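Long-range contacts in trichothecene 15-O-acetyltransferase TRI3 (Fusarium sporotrichioides, PDB 3FOT), which acetylates the 15-hydroxyl of trichothecene intermediates such as 15-deacetylcalonectrin, a step on the route to T-2 toxin in this fungus: residues 56-61 with 175-180; 77-82 with 123-128; 441-446 with 481-486; 474-479 with 496-501. All blocks are in the same frame, centred on the assembly; numbering follows the deposited sequence.

Interaction 1 of 4, residues 56-61 with 175-180; sequences ATSLRN and DATVEI
The hydroxyl OG of S58 gives its proton to OE2 of E179 over 2.7 Å, and the oxygen receives it from above the carboxylate plane. S58 turns OG away from its own backbone N (chi1 -168°), which brings it to E179, its partner in a non-hydrogen-bonded pair of two antiparallel strands. The other carboxylate oxygen, OE1, bonds to the backbone N of A134. On the same face R60 bends at its third torsion (-48°) and lays NH1 2.7 Å from the backbone O of D175, which lies close to the guanidinium plane, while NE forms a salt bridge with E463. The backbones bond in the regular antiparallel pattern, for example from N of T57 to O of I180 at 2.8 Å. Backbone bonds continue past the last bridge, R60 with T177: N of N61 to O of A176, and N of D175 to O of N61. The reverse face is mostly apolar, apart from OG1 of T57: CD1 of L59 touches CD1 of I180 at 3.7 Å. Both strands are interior to a mixed sheet of the BAHD acyltransferase fold, with strand 457-469 beside 56-61 and strand 158-163 beside 177-180, and helix 134-147 meets A56.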
loop_
_atom_site.group_PDB
_atom_site.type_symbol
_atom_site.label_atom_id
_atom_site.label_comp_id
_atom_site.label_asym_id
_atom_site.label_seq_id
_atom_site.Cartn_x
_atom_site.Cartn_y
_atom_site.Cartn_z
ATOM N N ALA A 56 -10.538 0.080 0.785
ATOM C CA ALA A 56 -11.992 0.077 0.701
ATOM C C ALA A 56 -12.435 -1.368 0.640
ATOM O O ALA A 56 -12.032 -2.114 -0.284
ATOM C CB ALA A 56 -12.470 0.866 -0.552
ATOM N N THR A 57 -13.197 -1.796 1.644
ATOM C CA THR A 57 -13.688 -3.172 1.662
ATOM C C THR A 57 -15.211 -3.106 1.517
ATOM O O THR A 57 -15.861 -2.286 2.152
ATOM C CB THR A 57 -13.241 -3.984 2.917
ATOM O OG1 THR A 57 -13.771 -3.396 4.116
ATOM C CG2 THR A 57 -11.694 -4.077 3.032
ATOM N N SER A 58 -15.783 -3.925 0.651
ATOM C CA SER A 58 -17.226 -4.015 0.557
ATOM C C SER A 58 -17.610 -5.361 1.135
ATOM O O SER A 58 -17.105 -6.384 0.686
ATOM C CB SER A 58 -17.679 -3.955 -0.903
ATOM O OG SER A 58 -19.063 -3.763 -0.974
ATOM N N LEU A 59 -18.504 -5.343 2.110
ATOM C CA LEU A 59 -18.888 -6.555 2.818
ATOM C C LEU A 59 -20.375 -6.791 2.576
ATOM O O LEU A 59 -21.132 -5.858 2.261
ATOM C CB LEU A 59 -18.622 -6.419 4.317
ATOM C CG LEU A 59 -17.271 -5.897 4.839
ATOM C CD1 LEU A 59 -17.310 -5.879 6.363
ATOM C CD2 LEU A 59 -16.112 -6.731 4.371
ATOM N N ARG A 60 -20.791 -8.039 2.702
ATOM C CA ARG A 60 -22.211 -8.366 2.598
ATOM C C ARG A 60 -22.648 -9.081 3.877
ATOM O O ARG A 60 -21.956 -9.968 4.367
ATOM C CB ARG A 60 -22.470 -9.249 1.384
ATOM C CG ARG A 60 -23.942 -9.529 1.162
ATOM C CD ARG A 60 -24.258 -10.134 -0.218
ATOM N NE ARG A 60 -23.631 -9.422 -1.343
ATOM C CZ ARG A 60 -24.117 -8.340 -1.955
ATOM N NH1 ARG A 60 -25.268 -7.791 -1.580
ATOM N NH2 ARG A 60 -23.450 -7.805 -2.971
ATOM N N ASN A 61 -23.812 -8.708 4.394
ATOM C CA ASN A 61 -24.386 -9.369 5.536
ATOM C C ASN A 61 -24.872 -10.768 5.142
ATOM O O ASN A 61 -25.889 -10.909 4.441
ATOM C CB ASN A 61 -25.536 -8.547 6.126
ATOM C CG ASN A 61 -26.201 -9.257 7.303
ATOM O OD1 ASN A 61 -25.711 -10.295 7.757
ATOM N ND2 ASN A 61 -27.277 -8.674 7.830
ATOM N N ASP A 175 -28.222 -9.855 3.374
ATOM C CA ASP A 175 -27.603 -9.579 2.065
ATOM C C ASP A 175 -27.378 -8.126 1.683
ATOM O O ASP A 175 -26.965 -7.841 0.566
ATOM C CB ASP A 175 -28.297 -10.361 0.950
ATOM C CG ASP A 175 -28.278 -11.840 1.235
ATOM O OD1 ASP A 175 -27.163 -12.391 1.445
ATOM O OD2 ASP A 175 -29.371 -12.435 1.330
ATOM N N ALA A 176 -27.613 -7.220 2.631
ATOM C CA ALA A 176 -27.255 -5.824 2.441
ATOM C C ALA A 176 -25.735 -5.675 2.546
ATOM O O ALA A 176 -25.061 -6.481 3.186
ATOM C CB ALA A 176 -27.919 -4.967 3.480
ATOM N N THR A 177 -25.236 -4.633 1.891
ATOM C CA THR A 177 -23.816 -4.296 1.857
ATOM C C THR A 177 -23.484 -3.409 3.048
ATOM O O THR A 177 -24.251 -2.504 3.400
ATOM C CB THR A 177 -23.551 -3.545 0.531
ATOM O OG1 THR A 177 -23.674 -4.503 -0.535
ATOM C CG2 THR A 177 -22.188 -2.884 0.487
ATOM N N VAL A 178 -22.354 -3.682 3.693
ATOM C CA VAL A 178 -21.746 -2.735 4.619
ATOM C C VAL A 178 -20.371 -2.447 4.007
ATOM O O VAL A 178 -19.639 -3.384 3.697
ATOM C CB VAL A 178 -21.541 -3.315 6.027
ATOM C CG1 VAL A 178 -20.770 -2.323 6.898
ATOM C CG2 VAL A 178 -22.889 -3.635 6.701
ATOM N N GLU A 179 -20.035 -1.172 3.825
ATOM C CA GLU A 179 -18.723 -0.820 3.273
ATOM C C GLU A 179 -17.852 -0.354 4.432
ATOM O O GLU A 179 -18.337 0.306 5.348
ATOM C CB GLU A 179 -18.869 0.318 2.253
ATOM C CG GLU A 179 -19.774 -0.018 1.066
ATOM C CD GLU A 179 -19.009 -0.283 -0.242
ATOM O OE1 GLU A 179 -17.925 0.307 -0.482
ATOM O OE2 GLU A 179 -19.514 -1.064 -1.071
ATOM N N ILE A 180 -16.565 -0.689 4.392
ATOM C CA ILE A 180 -15.653 -0.093 5.365
ATOM C C ILE A 180 -14.524 0.574 4.586
ATOM O O ILE A 180 -13.909 -0.061 3.734
ATOM C CB ILE A 180 -15.059 -1.148 6.331
ATOM C CG1 ILE A 180 -16.169 -1.965 7.008
ATOM C CG2 ILE A 180 -14.157 -0.471 7.356
ATOM C CD1 ILE A 180 -15.635 -3.046 7.990
#

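Interaction 2 of 4, residues 77-82 with 123-128; sequences MFELAL and GCIHVQ. With SO4 (sulfate ion), chain J.
Apolar contacts carry the meeting of L82 and F78 with C124 and I125, where helix 71-88 lies against the start of an edge strand and runs nearly antiparallel to it, at 161°. I125 sends CD1 toward the helix, 4.0 Å from CD2 of L82 and 4.2 Å from CB of F78; the side chains of L82 and I125 lie alongside one another, running opposite ways. With CG of L82 trans to its backbone N (chi1 -179°), the same CD2 also reaches CB of C124 at 3.6 Å. E79 lends its CG, 3.9 Å from CG1 of I125, and pairs its carboxylate with K75 in a salt bridge.

Polar contacts gather on the strand side, around a sulfate ion probably taken from the crystallisation liquor. H126 offers ND1 at the edge of its ring to two sulfate oxygens, the nearer being O4 at 3.0 Å, and N of V127 bonds to O1 at 2.9 Å.

No hydrogen bond joins the two segments. Between them the contact is apolar; the polar link from helix to strand comes from K75, just before 77-82, to O of I125.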
loop_
_atom_site.group_PDB
_atom_site.type_symbol
_atom_site.label_atom_id
_atom_site.label_comp_id
_atom_site.label_asym_id
_atom_site.label_seq_id
_atom_site.Cartn_x
_atom_site.Cartn_y
_atom_site.Cartn_z
ATOM N N MET A 77 -18.411 -3.117 18.282
ATOM C CA MET A 77 -17.574 -4.328 18.108
ATOM C C MET A 77 -16.183 -3.981 17.545
ATOM O O MET A 77 -15.163 -4.543 17.966
ATOM C CB MET A 77 -18.281 -5.325 17.179
ATOM C CG MET A 77 -19.627 -5.881 17.713
ATOM S SD MET A 77 -20.481 -6.674 16.329
ATOM C CE MET A 77 -22.182 -6.386 16.670
ATOM N N PHE A 78 -16.133 -3.046 16.604
ATOM C CA PHE A 78 -14.832 -2.672 16.010
ATOM C C PHE A 78 -13.985 -1.841 16.967
ATOM O O PHE A 78 -12.764 -1.840 16.892
ATOM C CB PHE A 78 -15.033 -1.964 14.674
ATOM C CG PHE A 78 -15.093 -2.915 13.522
ATOM C CD1 PHE A 78 -13.929 -3.529 13.045
ATOM C CD2 PHE A 78 -16.299 -3.236 12.939
ATOM C CE1 PHE A 78 -13.995 -4.446 11.977
ATOM C CE2 PHE A 78 -16.385 -4.146 11.884
ATOM C CZ PHE A 78 -15.240 -4.742 11.393
ATOM N N GLU A 79 -14.632 -1.128 17.877
ATOM C CA GLU A 79 -13.883 -0.425 18.925
ATOM C C GLU A 79 -13.170 -1.447 19.811
ATOM O O GLU A 79 -11.987 -1.297 20.143
ATOM C CB GLU A 79 -14.820 0.446 19.761
ATOM C CG GLU A 79 -15.282 1.728 19.056
ATOM C CD GLU A 79 -16.391 2.394 19.857
ATOM O OE1 GLU A 79 -16.647 1.943 20.991
ATOM O OE2 GLU A 79 -17.005 3.360 19.373
ATOM N N LEU A 80 -13.895 -2.493 20.184
ATOM C CA LEU A 80 -13.349 -3.589 20.998
ATOM C C LEU A 80 -12.205 -4.313 20.260
ATOM O O LEU A 80 -11.133 -4.523 20.821
ATOM C CB LEU A 80 -14.477 -4.552 21.386
ATOM C CG LEU A 80 -15.477 -3.942 22.382
ATOM C CD1 LEU A 80 -16.699 -4.844 22.500
ATOM C CD2 LEU A 80 -14.835 -3.740 23.745
ATOM N N ALA A 81 -12.432 -4.658 18.995
ATOM C CA ALA A 81 -11.420 -5.240 18.145
ATOM C C ALA A 81 -10.187 -4.344 18.018
ATOM O O ALA A 81 -9.063 -4.837 18.023
ATOM C CB ALA A 81 -12.014 -5.548 16.750
ATOM N N LEU A 82 -10.392 -3.040 17.872
ATOM C CA LEU A 82 -9.269 -2.119 17.664
ATOM C C LEU A 82 -8.389 -2.037 18.919
ATOM O O LEU A 82 -7.142 -1.939 18.851
ATOM C CB LEU A 82 -9.793 -0.732 17.303
ATOM C CG LEU A 82 -8.737 0.334 17.026
ATOM C CD1 LEU A 82 -7.758 -0.056 15.885
ATOM C CD2 LEU A 82 -9.457 1.631 16.681
ATOM N N GLY A 123 -12.697 7.170 19.119
ATOM C CA GLY A 123 -12.313 8.260 18.230
ATOM C C GLY A 123 -11.889 7.832 16.833
ATOM O O GLY A 123 -11.874 8.660 15.916
ATOM N N CYS A 124 -11.538 6.546 16.676
ATOM C CA CYS A 124 -11.048 6.029 15.409
ATOM C C CYS A 124 -12.100 5.306 14.564
ATOM O O CYS A 124 -11.808 4.925 13.430
ATOM C CB CYS A 124 -9.907 5.032 15.641
ATOM S SG CYS A 124 -8.413 5.768 16.294
ATOM N N ILE A 125 -13.296 5.100 15.108
ATOM C CA ILE A 125 -14.303 4.322 14.383
ATOM C C ILE A 125 -15.524 5.199 14.186
ATOM O O ILE A 125 -16.057 5.743 15.153
ATOM C CB ILE A 125 -14.734 3.051 15.161
ATOM C CG1 ILE A 125 -13.532 2.203 15.614
ATOM C CG2 ILE A 125 -15.740 2.230 14.341
ATOM C CD1 ILE A 125 -12.762 1.545 14.519
ATOM N N HIS A 126 -15.943 5.330 12.929
ATOM C CA HIS A 126 -17.022 6.239 12.543
ATOM C C HIS A 126 -18.064 5.509 11.729
ATOM O O HIS A 126 -17.747 4.570 11.013
ATOM C CB HIS A 126 -16.422 7.368 11.717
ATOM C CG HIS A 126 -15.280 8.037 12.409
ATOM N ND1 HIS A 126 -15.461 8.829 13.520
ATOM C CD2 HIS A 126 -13.945 7.967 12.206
ATOM C CE1 HIS A 126 -14.282 9.239 13.958
ATOM N NE2 HIS A 126 -13.348 8.742 13.171
ATOM N N VAL A 127 -19.312 5.953 11.817
ATOM C CA VAL A 127 -20.355 5.330 11.015
ATOM C C VAL A 127 -21.209 6.368 10.286
ATOM O O VAL A 127 -21.338 7.535 10.737
ATOM C CB VAL A 127 -21.295 4.426 11.860
ATOM C CG1 VAL A 127 -20.512 3.425 12.682
ATOM C CG2 VAL A 127 -22.222 5.270 12.739
ATOM N N GLN A 128 -21.779 5.949 9.162
ATOM C CA GLN A 128 -22.685 6.809 8.401
ATOM C C GLN A 128 -23.766 5.963 7.751
ATOM O O GLN A 128 -23.455 5.090 6.958
ATOM C CB GLN A 128 -21.961 7.528 7.258
ATOM C CG GLN A 128 -20.813 8.436 7.605
ATOM C CD GLN A 128 -20.301 9.196 6.384
ATOM O OE1 GLN A 128 -20.994 9.305 5.362
ATOM N NE2 GLN A 128 -19.083 9.728 6.487
HETATM S S SO4 J . -18.953 8.995 14.622
HETATM O O1 SO4 J . -19.655 7.809 14.070
HETATM O O2 SO4 J . -19.949 9.833 15.313
HETATM O O3 SO4 J . -17.883 8.640 15.553
HETATM O O4 SO4 J . -18.338 9.795 13.556
#

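Interaction 3 of 4, residues 441-446 with 481-486; sequences INERFI and DSWRDA
W483 and E443 form the close-packed side of this contact. The indole points its six-membered ring at the other segment, where CE3 lies 3.4 Å from CB of N442 and CH2 lies 3.3 Å from O of I446, the oxygen sitting at the ring edge in its plane. E443 folds back at its second torsion (88°), which sets OE2 over one face of the indole toward the rim, with the carboxylate and ring planes 31° apart. From there OE2 receives N-H of R484 on its syn lone pair at 2.6 Å, and it also bonds to NE2 of H448. Two donors thus hold this oxygen, an arrangement likely to favour the charged carboxylate. NE1 of W483 is occupied by O of V462, and H448 meets the indole edge-to-face.

The outer side is looser. I441 is exposed and brings CG1 only to 4.1 Å from CB of S482. A water bridges the two segments here, giving a hydrogen to OE1 of E443 at 2.7 Å, accepting N-H of D485 and bonding to OG of S482.

A straight bond from N of N442 to O of S482 (2.9 Å, 166°) belongs to the parallel bridge of I441 with S482, at the end of strands 435-441 and 477-483. The first strand then coils into a 3-10 turn, whereas the second enters a type I' turn from W483 to A486, the short connection characteristic of a beta hairpin.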
loop_
_atom_site.group_PDB
_atom_site.type_symbol
_atom_site.label_atom_id
_atom_site.label_comp_id
_atom_site.label_asym_id
_atom_site.label_seq_id
_atom_site.Cartn_x
_atom_site.Cartn_y
_atom_site.Cartn_z
ATOM N N ILE A 441 -1.513 -10.897 -3.699
ATOM C CA ILE A 441 -2.747 -11.630 -3.418
ATOM C C ILE A 441 -3.271 -11.303 -2.020
ATOM O O ILE A 441 -2.606 -11.578 -1.029
ATOM C CB ILE A 441 -2.484 -13.133 -3.574
ATOM C CG1 ILE A 441 -2.071 -13.416 -5.031
ATOM C CG2 ILE A 441 -3.700 -13.955 -3.134
ATOM C CD1 ILE A 441 -1.601 -14.834 -5.283
ATOM N N ASN A 442 -4.466 -10.722 -1.955
ATOM C CA ASN A 442 -4.985 -10.192 -0.707
ATOM C C ASN A 442 -5.337 -11.281 0.308
ATOM O O ASN A 442 -5.452 -10.994 1.490
ATOM C CB ASN A 442 -6.177 -9.259 -0.963
ATOM C CG ASN A 442 -5.759 -7.875 -1.389
ATOM O OD1 ASN A 442 -6.256 -7.315 -2.394
ATOM N ND2 ASN A 442 -4.883 -7.289 -0.620
ATOM N N GLU A 443 -5.476 -12.535 -0.152
ATOM C CA GLU A 443 -5.744 -13.656 0.764
ATOM C C GLU A 443 -4.596 -13.924 1.740
ATOM O O GLU A 443 -4.793 -14.567 2.787
ATOM C CB GLU A 443 -6.069 -14.929 -0.038
ATOM C CG GLU A 443 -7.545 -14.996 -0.480
ATOM C CD GLU A 443 -7.828 -14.322 -1.831
ATOM O OE1 GLU A 443 -6.934 -13.634 -2.402
ATOM O OE2 GLU A 443 -8.954 -14.520 -2.338
ATOM N N ARG A 444 -3.394 -13.463 1.378
ATOM C CA ARG A 444 -2.257 -13.548 2.269
ATOM C C ARG A 444 -2.538 -12.844 3.581
ATOM O O ARG A 444 -1.993 -13.218 4.603
ATOM C CB ARG A 444 -1.000 -12.941 1.618
ATOM C CG ARG A 444 -0.531 -13.649 0.362
ATOM C CD ARG A 444 0.825 -13.078 -0.080
ATOM N NE ARG A 444 0.639 -11.757 -0.677
ATOM C CZ ARG A 444 1.583 -10.823 -0.803
ATOM N NH1 ARG A 444 2.814 -11.018 -0.334
ATOM N NH2 ARG A 444 1.263 -9.665 -1.363
ATOM N N PHE A 445 -3.389 -11.816 3.550
ATOM C CA PHE A 445 -3.521 -10.903 4.679
ATOM C C PHE A 445 -4.914 -10.754 5.274
ATOM O O PHE A 445 -5.033 -10.442 6.454
ATOM C CB PHE A 445 -3.057 -9.516 4.241
ATOM C CG PHE A 445 -1.747 -9.529 3.515
ATOM C CD1 PHE A 445 -0.633 -10.110 4.096
ATOM C CD2 PHE A 445 -1.645 -8.974 2.245
ATOM C CE1 PHE A 445 0.592 -10.133 3.430
ATOM C CE2 PHE A 445 -0.415 -8.993 1.559
ATOM C CZ PHE A 445 0.696 -9.574 2.170
ATOM N N ILE A 446 -5.949 -10.928 4.455
ATOM C CA ILE A 446 -7.334 -10.582 4.861
ATOM C C ILE A 446 -8.205 -11.811 4.632
ATOM O O ILE A 446 -8.124 -12.427 3.577
ATOM C CB ILE A 446 -7.853 -9.370 4.053
ATOM C CG1 ILE A 446 -6.989 -8.142 4.378
ATOM C CG2 ILE A 446 -9.341 -9.090 4.313
ATOM C CD1 ILE A 446 -7.191 -6.969 3.424
ATOM N N ASP A 481 -3.591 -5.994 -7.669
ATOM C CA ASP A 481 -3.700 -7.046 -6.659
ATOM C C ASP A 481 -4.725 -8.088 -7.051
ATOM O O ASP A 481 -5.209 -8.082 -8.188
ATOM C CB ASP A 481 -3.862 -6.518 -5.237
ATOM C CG ASP A 481 -5.041 -5.636 -5.070
ATOM O OD1 ASP A 481 -5.925 -5.640 -5.960
ATOM O OD2 ASP A 481 -5.075 -4.960 -4.000
ATOM N N SER A 482 -5.045 -8.968 -6.121
ATOM C CA SER A 482 -5.926 -10.073 -6.409
ATOM C C SER A 482 -6.793 -10.363 -5.209
ATOM O O SER A 482 -6.328 -10.277 -4.074
ATOM C CB SER A 482 -5.109 -11.326 -6.725
ATOM O OG SER A 482 -5.994 -12.378 -7.077
ATOM N N TRP A 483 -8.045 -10.723 -5.474
ATOM C CA TRP A 483 -8.933 -11.206 -4.406
ATOM C C TRP A 483 -9.915 -12.188 -4.994
ATOM O O TRP A 483 -10.478 -11.911 -6.049
ATOM C CB TRP A 483 -9.664 -10.025 -3.835
ATOM C CG TRP A 483 -10.600 -10.283 -2.705
ATOM C CD1 TRP A 483 -11.941 -10.062 -2.699
ATOM C CD2 TRP A 483 -10.256 -10.755 -1.405
ATOM N NE1 TRP A 483 -12.469 -10.388 -1.456
ATOM C CE2 TRP A 483 -11.454 -10.819 -0.650
ATOM C CE3 TRP A 483 -9.053 -11.150 -0.801
ATOM C CZ2 TRP A 483 -11.484 -11.238 0.682
ATOM C CZ3 TRP A 483 -9.088 -11.577 0.538
ATOM C CH2 TRP A 483 -10.302 -11.606 1.262
ATOM N N ARG A 484 -10.097 -13.343 -4.337
ATOM C CA ARG A 484 -11.068 -14.364 -4.823
ATOM C C ARG A 484 -10.784 -14.706 -6.298
ATOM O O ARG A 484 -11.720 -14.856 -7.128
ATOM C CB ARG A 484 -12.507 -13.900 -4.649
ATOM C CG ARG A 484 -12.882 -13.748 -3.170
ATOM C CD ARG A 484 -14.263 -13.177 -3.057
ATOM N NE ARG A 484 -14.674 -13.057 -1.661
ATOM C CZ ARG A 484 -15.220 -14.046 -0.939
ATOM N NH1 ARG A 484 -15.563 -13.817 0.323
ATOM N NH2 ARG A 484 -15.454 -15.251 -1.478
ATOM N N ASP A 485 -9.488 -14.843 -6.578
ATOM C CA ASP A 485 -8.932 -15.221 -7.902
ATOM C C ASP A 485 -9.173 -14.207 -9.015
ATOM O O ASP A 485 -8.979 -14.530 -10.194
ATOM C CB ASP A 485 -9.456 -16.580 -8.372
ATOM C CG ASP A 485 -8.826 -17.735 -7.638
ATOM O OD1 ASP A 485 -7.609 -17.687 -7.341
ATOM O OD2 ASP A 485 -9.563 -18.704 -7.403
ATOM N N ALA A 486 -9.599 -13.000 -8.662
ATOM C CA ALA A 486 -9.785 -11.948 -9.649
ATOM C C ALA A 486 -8.739 -10.866 -9.442
ATOM O O ALA A 486 -8.586 -10.366 -8.326
ATOM C CB ALA A 486 -11.187 -11.356 -9.542
HETATM O O HOH W 1 -6.946 -14.066 -5.083
#

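Interaction 4 of 4, residues 474-479 with 496-501; sequences PYLAIR and ANYTEA. With SO4 (sulfate ion), chain I.
Y498 and L476 meet because each turns CG to the side of its backbone N (chi1 -56° and -65°), the tyrosine ring thereby reaching across to the other segment and the leucine bringing a methyl over it. They join the entry to strand 477-483 to the loop that leads into the C-terminal helix 500-516. T499 takes the N-cap position just before that helix, its side chain capping a backbone N further on.

CD2 of L476 stands almost on the ring normal, 11° off it and 3.7 Å from the centroid, a CH-pi contact with the methyl centred on one face. At the far end of the ring the hydroxyl works twice. It donates to O of P474, approaching with a tilt from the carbonyl plane, and it accepts from a water that takes N-H of L476 at 2.9 Å. Together the methyl on the face and the bonds at the hydroxyl probably restrict the ring's rotation.

N497 lies alongside P474, its OD1 3.3 Å from CA of the proline, while its ND2 is bonded to the backbone oxygens of Q271 and G273. V503 of the helix touches both L476 and Y498. The side chain of Y475 lies about 10 Å from that of H414, which binds 15-deacetylcalonectrin. At the helix start a sulfate ion, probably from the crystallisation liquor, accepts N-H of E500 through O3 at 2.7 Å. The single hydrogen bond between the segments themselves is equally short: OH of Y498 lies 2.7 Å from O of P474.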
loop_
_atom_site.group_PDB
_atom_site.type_symbol
_atom_site.label_atom_id
_atom_site.label_comp_id
_atom_site.label_asym_id
_atom_site.label_seq_id
_atom_site.Cartn_x
_atom_site.Cartn_y
_atom_site.Cartn_z
ATOM N N PRO A 474 3.093 13.662 -10.594
ATOM C CA PRO A 474 2.457 13.629 -11.898
ATOM C C PRO A 474 2.686 12.360 -12.728
ATOM O O PRO A 474 2.601 12.422 -13.940
ATOM C CB PRO A 474 3.075 14.841 -12.599
ATOM C CG PRO A 474 4.467 14.865 -12.064
ATOM C CD PRO A 474 4.365 14.413 -10.624
ATOM N N TYR A 475 2.974 11.221 -12.094
ATOM C CA TYR A 475 3.056 9.965 -12.864
ATOM C C TYR A 475 1.830 9.112 -12.571
ATOM O O TYR A 475 1.178 9.282 -11.542
ATOM C CB TYR A 475 4.342 9.166 -12.586
ATOM C CG TYR A 475 4.573 8.820 -11.143
ATOM C CD1 TYR A 475 4.113 7.612 -10.602
ATOM C CD2 TYR A 475 5.274 9.690 -10.309
ATOM C CE1 TYR A 475 4.355 7.288 -9.278
ATOM C CE2 TYR A 475 5.493 9.387 -8.988
ATOM C CZ TYR A 475 5.029 8.194 -8.469
ATOM O OH TYR A 475 5.274 7.897 -7.148
ATOM N N LEU A 476 1.521 8.209 -13.489
ATOM C CA LEU A 476 0.420 7.284 -13.292
ATOM C C LEU A 476 0.971 6.184 -12.421
ATOM O O LEU A 476 1.993 5.583 -12.754
ATOM C CB LEU A 476 -0.056 6.713 -14.632
ATOM C CG LEU A 476 -0.669 7.720 -15.609
ATOM C CD1 LEU A 476 -1.100 7.001 -16.853
ATOM C CD2 LEU A 476 -1.857 8.488 -15.002
ATOM N N ALA A 477 0.325 5.948 -11.281
ATOM C CA ALA A 477 0.784 4.896 -10.385
ATOM C C ALA A 477 -0.187 3.745 -10.528
ATOM O O ALA A 477 -1.355 3.876 -10.144
ATOM C CB ALA A 477 0.792 5.406 -8.938
ATOM N N ILE A 478 0.317 2.617 -11.016
ATOM C CA ILE A 478 -0.513 1.504 -11.430
ATOM C C ILE A 478 -0.312 0.371 -10.464
ATOM O O ILE A 478 0.813 -0.105 -10.289
ATOM C CB ILE A 478 -0.189 1.069 -12.889
ATOM C CG1 ILE A 478 -0.366 2.266 -13.834
ATOM C CG2 ILE A 478 -1.114 -0.062 -13.306
ATOM C CD1 ILE A 478 0.378 2.137 -15.127
ATOM N N ARG A 479 -1.398 -0.040 -9.802
ATOM C CA ARG A 479 -1.307 -1.064 -8.775
ATOM C C ARG A 479 -2.037 -2.330 -9.239
ATOM O O ARG A 479 -3.084 -2.231 -9.876
ATOM C CB ARG A 479 -1.942 -0.574 -7.472
ATOM C CG ARG A 479 -1.555 0.864 -7.047
ATOM C CD ARG A 479 -2.031 1.116 -5.605
ATOM N NE ARG A 479 -1.213 0.389 -4.637
ATOM C CZ ARG A 479 -0.084 0.829 -4.103
ATOM N NH1 ARG A 479 0.560 0.061 -3.230
ATOM N NH2 ARG A 479 0.400 2.024 -4.423
ATOM N N ALA A 496 -4.904 17.173 -11.652
ATOM C CA ALA A 496 -4.273 18.327 -12.285
ATOM C C ALA A 496 -3.477 17.900 -13.519
ATOM O O ALA A 496 -3.297 18.690 -14.457
ATOM C CB ALA A 496 -3.361 19.015 -11.315
ATOM N N ASN A 497 -3.004 16.652 -13.506
ATOM C CA ASN A 497 -1.974 16.213 -14.458
ATOM C C ASN A 497 -2.509 15.411 -15.645
ATOM O O ASN A 497 -1.875 15.377 -16.720
ATOM C CB ASN A 497 -0.880 15.423 -13.731
ATOM C CG ASN A 497 -0.316 16.160 -12.533
ATOM O OD1 ASN A 497 -0.184 15.582 -11.459
ATOM N ND2 ASN A 497 0.004 17.457 -12.705
ATOM N N TYR A 498 -3.651 14.757 -15.441
ATOM C CA TYR A 498 -4.297 13.964 -16.472
ATOM C C TYR A 498 -5.805 14.126 -16.413
ATOM O O TYR A 498 -6.371 14.436 -15.372
ATOM C CB TYR A 498 -3.991 12.470 -16.274
ATOM C CG TYR A 498 -2.531 12.170 -16.244
ATOM C CD1 TYR A 498 -1.836 11.855 -17.426
ATOM C CD2 TYR A 498 -1.831 12.198 -15.045
ATOM C CE1 TYR A 498 -0.477 11.574 -17.398
ATOM C CE2 TYR A 498 -0.468 11.914 -15.008
ATOM C CZ TYR A 498 0.198 11.605 -16.181
ATOM O OH TYR A 498 1.549 11.337 -16.152
ATOM N N THR A 499 -6.449 13.880 -17.542
ATOM C CA THR A 499 -7.901 13.743 -17.546
ATOM C C THR A 499 -8.262 12.300 -17.197
ATOM O O THR A 499 -7.452 11.387 -17.394
ATOM C CB THR A 499 -8.520 14.102 -18.912
ATOM O OG1 THR A 499 -8.110 13.150 -19.898
ATOM C CG2 THR A 499 -8.082 15.506 -19.352
ATOM N N GLU A 500 -9.463 12.097 -16.674
ATOM C CA GLU A 500 -9.922 10.736 -16.391
ATOM C C GLU A 500 -9.965 9.913 -17.680
ATOM O O GLU A 500 -9.605 8.727 -17.681
ATOM C CB GLU A 500 -11.277 10.744 -15.674
ATOM C CG GLU A 500 -11.715 9.376 -15.141
ATOM C CD GLU A 500 -13.148 9.353 -14.649
ATOM O OE1 GLU A 500 -13.924 10.298 -14.940
ATOM O OE2 GLU A 500 -13.505 8.374 -13.978
ATOM N N ALA A 501 -10.403 10.540 -18.774
ATOM C CA ALA A 501 -10.489 9.852 -20.059
ATOM C C ALA A 501 -9.152 9.310 -20.536
ATOM O O ALA A 501 -9.081 8.178 -21.017
ATOM C CB ALA A 501 -11.075 10.757 -21.120
HETATM S S SO4 I . -11.352 15.427 -16.232
HETATM O O1 SO4 I . -11.943 15.215 -17.551
HETATM O O2 SO4 I . -12.367 15.943 -15.306
HETATM O O3 SO4 I . -10.857 14.153 -15.722
HETATM O O4 SO4 I . -10.258 16.388 -16.392
HETATM O O HOH W 2 2.752 8.735 -16.055
#

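Overall arrangement
From the N terminus, strand 53-61 comes first, and interaction 1 closes a long loop by pairing it with strand 177-184. Interaction 2 is nested inside that loop: helix 71-88, which follows the first strand, packs on edge strand 125-129 of the same sheet. The two contacts touch where CD1 of I180 meets CZ of F78 at 3.8 Å. Interactions 3 and 4 come later in the chain and cross each other, sharing strand 477-483 of a second mixed sheet, one near each end. Interaction 3 ties that strand to the loop after strand 435-441; interaction 4 ties its start to the approach to the C-terminal helix. The centres of interactions 1 and 3 are about 17 Å apart.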